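PDB 4E2A: putative acetyltransferase from Streptococcus mutans, which probably acts as an acyltransferase of the GNAT family, perhaps an N-acetyltransferase. Local coordinates for residues K104-W113 with F126-Y137. Residues are numbered along the deposited sequence; the frame is centred on the assembly and turned at random.
Sequences KAAGFLKVNW and FEIQRLYILKAY
Lys110 NZ donates to Gln129 OE1 at 2.7 Å, in the plane of the amide carbonyl. A water takes a second bond from NZ, at 3.0 Å, and also accepts from Gln129 NE2, which closes a small ring. The two side chains run alongside each other. The lysine is extended as far as CE and turns at the last torsion (chi4 -88°), which brings NZ onto the amide oxygen. Gln129 and Arg130 both face Lys110, a classic beta bulge: Gln129 N donates to Lys110 O at 2.9 Å, while Arg130 N makes a weak bond to the same oxygen. Strands 104-113 and 125-133 form an antiparallel hairpin in the central mixed sheet of the GNAT fold. On the Lys110 face, Phe108 and Tyr132 have rings that are nearly parallel (19°) but slid past one another. Arg130 CD meets the edge of the Phe108 ring, 3.9 Å from Phe108 CE1. The Arg130 guanidinium makes a salt bridge with Glu88. Helix 142-157 packs against the other face, touching Leu109, Leu131 and Phe126. There Val111 CB lies 3.6 Å from Phe126 CZ. Past the end of strand 125-133, Ala106 CB sits over one face of the Tyr137 ring, a CH-pi contact of 3.8 Å to the centroid.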
loop_
_atom_site.group_PDB
_atom_site.type_symbol
_atom_site.label_atom_id
_atom_site.label_comp_id
_atom_site.label_asym_id
_atom_site.label_seq_id
_atom_site.Cartn_x
_atom_site.Cartn_y
_atom_site.Cartn_z
ATOM N N LYS B 104 5.266 33.405 7.084
ATOM C CA LYS B 104 6.040 32.344 6.436
ATOM C C LYS B 104 5.445 30.954 6.698
ATOM O O LYS B 104 5.162 30.588 7.851
ATOM C CB LYS B 104 7.485 32.350 6.936
ATOM C CG LYS B 104 8.285 33.618 6.656
ATOM C CD LYS B 104 9.635 33.545 7.379
ATOM C CE LYS B 104 10.509 34.754 7.110
ATOM N NZ LYS B 104 11.870 34.597 7.711
ATOM N N ALA B 105 5.275 30.173 5.638
ATOM C CA ALA B 105 4.788 28.804 5.793
ATOM C C ALA B 105 5.731 27.958 6.648
ATOM O O ALA B 105 6.903 27.793 6.313
ATOM C CB ALA B 105 4.576 28.161 4.437
ATOM N N ALA B 106 5.205 27.411 7.742
ATOM C CA ALA B 106 5.987 26.586 8.673
ATOM C C ALA B 106 5.622 25.096 8.623
ATOM O O ALA B 106 6.367 24.246 9.119
ATOM C CB ALA B 106 5.839 27.108 10.094
ATOM N N GLY B 107 4.475 24.780 8.030
ATOM C CA GLY B 107 4.043 23.404 7.931
ATOM C C GLY B 107 2.716 23.290 7.201
ATOM O O GLY B 107 2.142 24.297 6.772
ATOM N N PHE B 108 2.236 22.061 7.043
ATOM C CA PHE B 108 1.007 21.836 6.290
ATOM C C PHE B 108 0.212 20.624 6.764
ATOM O O PHE B 108 0.727 19.736 7.461
ATOM C CB PHE B 108 1.294 21.804 4.779
ATOM C CG PHE B 108 1.951 20.537 4.313
ATOM C CD1 PHE B 108 1.181 19.487 3.815
ATOM C CD2 PHE B 108 3.326 20.386 4.392
ATOM C CE1 PHE B 108 1.778 18.308 3.390
ATOM C CE2 PHE B 108 3.947 19.199 3.967
ATOM C CZ PHE B 108 3.171 18.160 3.472
ATOM N N LEU B 109 -1.061 20.603 6.363
ATOM C CA LEU B 109 -2.031 19.678 6.891
ATOM C C LEU B 109 -2.944 19.255 5.740
ATOM O O LEU B 109 -3.468 20.112 5.039
ATOM C CB LEU B 109 -2.861 20.352 8.007
ATOM C CG LEU B 109 -4.201 19.664 8.311
ATOM C CD1 LEU B 109 -3.979 18.288 8.944
ATOM C CD2 LEU B 109 -5.166 20.559 9.159
ATOM N N LYS B 110 -3.106 17.950 5.510
ATOM C CA LYS B 110 -4.114 17.538 4.517
ATOM C C LYS B 110 -5.196 16.681 5.147
ATOM O O LYS B 110 -4.899 15.691 5.840
ATOM C CB LYS B 110 -3.487 16.838 3.294
ATOM C CG LYS B 110 -4.496 16.389 2.220
ATOM C CD LYS B 110 -3.786 15.681 1.048
ATOM C CE LYS B 110 -4.746 15.466 -0.139
ATOM N NZ LYS B 110 -5.528 14.182 -0.078
ATOM N N VAL B 111 -6.453 17.066 4.919
ATOM C CA VAL B 111 -7.594 16.288 5.428
ATOM C C VAL B 111 -8.533 15.812 4.306
ATOM O O VAL B 111 -8.651 16.465 3.290
ATOM C CB VAL B 111 -8.377 17.058 6.530
ATOM C CG1 VAL B 111 -7.495 17.189 7.794
ATOM C CG2 VAL B 111 -8.805 18.415 6.026
ATOM N N ASN B 112 -9.167 14.653 4.485
ATOM C CA ASN B 112 -10.043 14.092 3.465
ATOM C C ASN B 112 -11.391 13.641 4.017
ATOM O O ASN B 112 -11.502 13.261 5.185
ATOM C CB ASN B 112 -9.417 12.864 2.790
ATOM C CG ASN B 112 -7.986 13.075 2.350
ATOM O OD1 ASN B 112 -7.133 12.221 2.593
ATOM N ND2 ASN B 112 -7.721 14.175 1.670
ATOM N N TRP B 113 -12.405 13.661 3.159
ATOM C CA TRP B 113 -13.671 13.000 3.450
ATOM C C TRP B 113 -14.311 12.514 2.139
ATOM O O TRP B 113 -13.756 12.751 1.062
ATOM C CB TRP B 113 -14.608 13.925 4.225
ATOM C CG TRP B 113 -15.024 15.152 3.478
ATOM C CD1 TRP B 113 -16.161 15.308 2.733
ATOM C CD2 TRP B 113 -14.329 16.404 3.420
ATOM N NE1 TRP B 113 -16.212 16.586 2.210
ATOM C CE2 TRP B 113 -15.101 17.278 2.621
ATOM C CE3 TRP B 113 -13.127 16.878 3.963
ATOM C CZ2 TRP B 113 -14.701 18.588 2.338
ATOM C CZ3 TRP B 113 -12.736 18.179 3.684
ATOM C CH2 TRP B 113 -13.521 19.018 2.878
ATOM N N PHE B 126 -14.000 11.231 8.428
ATOM C CA PHE B 126 -13.099 12.337 8.094
ATOM C C PHE B 126 -11.664 11.863 8.430
ATOM O O PHE B 126 -11.405 11.395 9.535
ATOM C CB PHE B 126 -13.519 13.535 8.969
ATOM C CG PHE B 126 -12.741 14.813 8.752
ATOM C CD1 PHE B 126 -13.357 15.924 8.170
ATOM C CD2 PHE B 126 -11.451 14.949 9.222
ATOM C CE1 PHE B 126 -12.677 17.127 8.001
ATOM C CE2 PHE B 126 -10.751 16.162 9.065
ATOM C CZ PHE B 126 -11.365 17.247 8.454
ATOM N N GLU B 127 -10.745 11.997 7.477
ATOM C CA GLU B 127 -9.396 11.452 7.585
ATOM C C GLU B 127 -8.354 12.556 7.762
ATOM O O GLU B 127 -8.362 13.534 7.041
ATOM C CB GLU B 127 -9.044 10.639 6.324
ATOM C CG GLU B 127 -7.586 10.170 6.275
ATOM C CD GLU B 127 -7.191 9.528 4.937
ATOM O OE1 GLU B 127 -7.980 9.565 3.980
ATOM O OE2 GLU B 127 -6.074 8.988 4.844
ATOM N N ILE B 128 -7.464 12.399 8.731
ATOM C CA ILE B 128 -6.294 13.269 8.808
ATOM C C ILE B 128 -5.150 12.507 8.139
ATOM O O ILE B 128 -4.678 11.493 8.669
ATOM C CB ILE B 128 -5.958 13.662 10.260
ATOM C CG1 ILE B 128 -7.177 14.324 10.921
ATOM C CG2 ILE B 128 -4.767 14.615 10.288
ATOM C CD1 ILE B 128 -7.109 14.332 12.471
ATOM N N GLN B 129 -4.756 12.965 6.949
ATOM C CA GLN B 129 -3.843 12.207 6.081
ATOM C C GLN B 129 -2.379 12.625 6.230
ATOM O O GLN B 129 -1.495 11.766 6.335
ATOM C CB GLN B 129 -4.264 12.329 4.599
ATOM C CG GLN B 129 -3.408 11.472 3.630
ATOM C CD GLN B 129 -3.488 11.927 2.166
ATOM O OE1 GLN B 129 -4.437 12.598 1.754
ATOM N NE2 GLN B 129 -2.480 11.554 1.376
ATOM N N ARG B 130 -2.127 13.933 6.204
ATOM C CA ARG B 130 -0.775 14.481 6.260
ATOM C C ARG B 130 -0.626 15.609 7.275
ATOM O O ARG B 130 -1.447 16.528 7.321
ATOM C CB ARG B 130 -0.361 15.062 4.891
ATOM C CG ARG B 130 -0.033 14.053 3.813
ATOM C CD ARG B 130 0.336 14.757 2.485
ATOM N NE ARG B 130 0.429 13.756 1.441
ATOM C CZ ARG B 130 0.136 13.962 0.164
ATOM N NH1 ARG B 130 -0.274 15.163 -0.246
ATOM N NH2 ARG B 130 0.262 12.958 -0.703
ATOM N N LEU B 131 0.450 15.569 8.057
ATOM C CA LEU B 131 0.779 16.706 8.914
ATOM C C LEU B 131 2.298 16.766 9.128
ATOM O O LEU B 131 2.864 15.883 9.772
ATOM C CB LEU B 131 0.012 16.618 10.262
ATOM C CG LEU B 131 -0.106 17.903 11.129
ATOM C CD1 LEU B 131 -1.053 17.751 12.332
ATOM C CD2 LEU B 131 1.265 18.363 11.622
ATOM N N TYR B 132 2.932 17.803 8.566
ATOM C CA TYR B 132 4.361 18.028 8.650
ATOM C C TYR B 132 4.683 19.429 9.150
ATOM O O TYR B 132 4.034 20.404 8.762
ATOM C CB TYR B 132 5.016 17.874 7.261
ATOM C CG TYR B 132 5.080 16.460 6.719
ATOM C CD1 TYR B 132 6.194 15.653 6.936
ATOM C CD2 TYR B 132 4.025 15.941 5.974
ATOM C CE1 TYR B 132 6.249 14.377 6.420
ATOM C CE2 TYR B 132 4.074 14.676 5.462
ATOM C CZ TYR B 132 5.183 13.895 5.685
ATOM O OH TYR B 132 5.229 12.627 5.166
ATOM N N ILE B 133 5.701 19.530 9.996
ATOM C CA ILE B 133 6.224 20.831 10.409
ATOM C C ILE B 133 7.686 20.885 9.985
ATOM O O ILE B 133 8.450 19.952 10.275
ATOM C CB ILE B 133 6.133 21.041 11.952
ATOM C CG1 ILE B 133 4.686 20.909 12.458
ATOM C CG2 ILE B 133 6.767 22.394 12.363
ATOM C CD1 ILE B 133 3.718 22.012 11.980
ATOM N N LEU B 134 8.059 21.944 9.269
ATOM C CA LEU B 134 9.479 22.227 8.981
ATOM C C LEU B 134 10.375 22.175 10.236
ATOM O O LEU B 134 10.054 22.765 11.284
ATOM C CB LEU B 134 9.632 23.603 8.320
ATOM C CG LEU B 134 9.405 23.748 6.813
ATOM C CD1 LEU B 134 9.448 25.213 6.439
ATOM C CD2 LEU B 134 10.430 22.949 5.988
ATOM N N LYS B 135 11.508 21.485 10.124
ATOM C CA LYS B 135 12.431 21.362 11.249
ATOM C C LYS B 135 12.809 22.713 11.860
ATOM O O LYS B 135 12.946 22.827 13.078
ATOM C CB LYS B 135 13.704 20.620 10.829
ATOM C CG LYS B 135 14.006 19.441 11.726
ATOM C CD LYS B 135 14.021 18.132 10.951
ATOM C CE LYS B 135 15.333 17.964 10.194
ATOM N NZ LYS B 135 15.616 16.537 9.850
ATOM N N ALA B 136 12.984 23.735 11.025
ATOM C CA ALA B 136 13.353 25.047 11.549
ATOM C C ALA B 136 12.259 25.606 12.454
ATOM O O ALA B 136 12.521 26.533 13.218
ATOM C CB ALA B 136 13.703 26.049 10.413
ATOM N N TYR B 137 11.045 25.050 12.368
ATOM C CA TYR B 137 9.915 25.545 13.175
ATOM C C TYR B 137 9.367 24.550 14.204
ATOM O O TYR B 137 8.306 24.790 14.782
ATOM C CB TYR B 137 8.749 26.005 12.285
ATOM C CG TYR B 137 9.049 27.230 11.471
ATOM C CD1 TYR B 137 8.764 28.512 11.958
ATOM C CD2 TYR B 137 9.600 27.110 10.203
ATOM C CE1 TYR B 137 9.046 29.636 11.196
ATOM C CE2 TYR B 137 9.890 28.227 9.438
ATOM C CZ TYR B 137 9.612 29.482 9.935
ATOM O OH TYR B 137 9.908 30.573 9.158
HETATM O O HOH W 1 -3.131 12.650 -1.126
#